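Local structure of glutathione S-transferase domain (4HZ2) at residues A193-L197 and A198-A202. The protein binds glutathione and, as a member of the glutathione S-transferase family, probably acts as a transferase. Residues are numbered along the deposited sequence; the frame is centred on the assembly and turned at random. Where two conformers were deposited one is given.
Sequences ADFDL and AQWPA
A short 3-10 segment, residues 197-199, held by two successive turns, leads into helix 201-211, and Phe195 and Trp200, which flank it, touch. Asp196 forms an Asx turn: with CG anti to the backbone N (chi1 172°), OD1 reaches forward along the chain and accepts a hydrogen bond from Ala198 N at 3.0 Å, the donor lying well above the carboxylate plane. The carbonyl Asp196 O takes Gln199 N at 3.0 Å, with an N-H...O angle of 159°. One residue on, Leu197 O receives Trp200 N at 2.8 Å. The indole of Trp200 reaches back alongside the turn, toward Asp196 and Phe195, and its six-membered ring brings CE3 to 3.3 Å from Asp196 O, which sits at the ring edge near its plane. Gln199 CB lies over one indole face, offset toward the rim. CH2 of Trp200 reaches CD1 of the buried Phe195 at 3.9 Å, close to the plane of the phenyl ring. Both aromatic side chains rest on Leu158 of helix 144-165, where Asp159 OD1 accepts a hydrogen bond from Trp200 NE1, which helps hold the indole's orientation. Trp200 is also the N-cap residue of helix 201-211, followed by Pro201 in the first turn, a common helix start, here within the all-helical C-terminal domain of the glutathione S-transferase fold.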
# COMPACT_ATOMS: atom_id res chain seq x y z
N ALA B 193 20.56 -0.75 3.78
CA ALA B 193 19.91 -1.98 3.34
C ALA B 193 20.84 -2.73 2.38
O ALA B 193 20.41 -3.66 1.70
CB ALA B 193 18.57 -1.67 2.66
N ASP B 194 22.10 -2.29 2.33
CA ASP B 194 23.13 -2.90 1.49
C ASP B 194 22.86 -2.70 -0.01
O ASP B 194 23.21 -3.57 -0.84
CB ASP B 194 23.33 -4.38 1.83
CG ASP B 194 24.34 -4.60 2.96
OD1 ASP B 194 24.86 -3.62 3.54
OD2 ASP B 194 24.64 -5.77 3.27
N PHE B 195 22.26 -1.55 -0.35
CA PHE B 195 22.12 -1.15 -1.75
C PHE B 195 23.07 -0.00 -2.06
O PHE B 195 23.10 1.01 -1.36
CB PHE B 195 20.68 -0.73 -2.10
CG PHE B 195 19.70 -1.87 -2.07
CD1 PHE B 195 19.60 -2.76 -3.14
CD2 PHE B 195 18.88 -2.07 -0.97
CE1 PHE B 195 18.69 -3.82 -3.10
CE2 PHE B 195 17.97 -3.09 -0.92
CZ PHE B 195 17.88 -3.99 -1.98
N ASP B 196 23.85 -0.16 -3.12
CA ASP B 196 24.77 0.90 -3.53
C ASP B 196 24.12 1.75 -4.63
O ASP B 196 23.99 1.31 -5.77
CB ASP B 196 26.09 0.28 -3.97
CG ASP B 196 27.04 1.30 -4.59
OD1 ASP B 196 26.77 2.51 -4.49
OD2 ASP B 196 28.04 0.87 -5.18
N LEU B 197 23.67 2.94 -4.29
CA LEU B 197 22.90 3.76 -5.23
C LEU B 197 23.70 4.22 -6.44
O LEU B 197 23.11 4.65 -7.42
CB LEU B 197 22.26 4.97 -4.56
CG LEU B 197 21.13 4.62 -3.59
CD1 LEU B 197 20.49 5.92 -3.17
CD2 LEU B 197 20.11 3.70 -4.24
N ALA B 198 25.03 4.11 -6.37
CA ALA B 198 25.87 4.41 -7.53
C ALA B 198 25.47 3.52 -8.69
O ALA B 198 25.68 3.88 -9.85
CB ALA B 198 27.35 4.25 -7.20
N GLN B 199 24.92 2.34 -8.38
CA GLN B 199 24.45 1.42 -9.43
C GLN B 199 23.08 1.79 -10.03
O GLN B 199 22.63 1.16 -11.01
CB GLN B 199 24.40 -0.01 -8.89
CG GLN B 199 25.71 -0.48 -8.31
CD GLN B 199 26.82 -0.41 -9.35
OE1 GLN B 199 27.84 0.24 -9.14
NE2 GLN B 199 26.59 -1.06 -10.49
N TRP B 200 22.42 2.79 -9.44
CA TRP B 200 21.17 3.35 -9.95
C TRP B 200 21.35 4.86 -10.04
O TRP B 200 20.79 5.61 -9.23
CB TRP B 200 19.98 3.02 -9.02
CG TRP B 200 19.63 1.53 -9.02
CD1 TRP B 200 18.78 0.90 -9.87
CD2 TRP B 200 20.15 0.51 -8.14
NE1 TRP B 200 18.72 -0.46 -9.58
CE2 TRP B 200 19.55 -0.72 -8.52
CE3 TRP B 200 21.06 0.52 -7.06
CZ2 TRP B 200 19.83 -1.94 -7.86
CZ3 TRP B 200 21.33 -0.70 -6.40
CH2 TRP B 200 20.71 -1.91 -6.81
N PRO B 201 22.12 5.32 -11.02
CA PRO B 201 22.56 6.70 -11.01
C PRO B 201 21.43 7.71 -11.12
O PRO B 201 21.58 8.82 -10.60
CB PRO B 201 23.53 6.79 -12.22
CG PRO B 201 23.27 5.56 -13.03
CD PRO B 201 22.77 4.51 -12.07
N ALA B 202 20.36 7.38 -11.84
CA ALA B 202 19.21 8.30 -11.94
C ALA B 202 18.50 8.38 -10.58
O ALA B 202 18.04 9.45 -10.18
CB ALA B 202 18.23 7.90 -13.04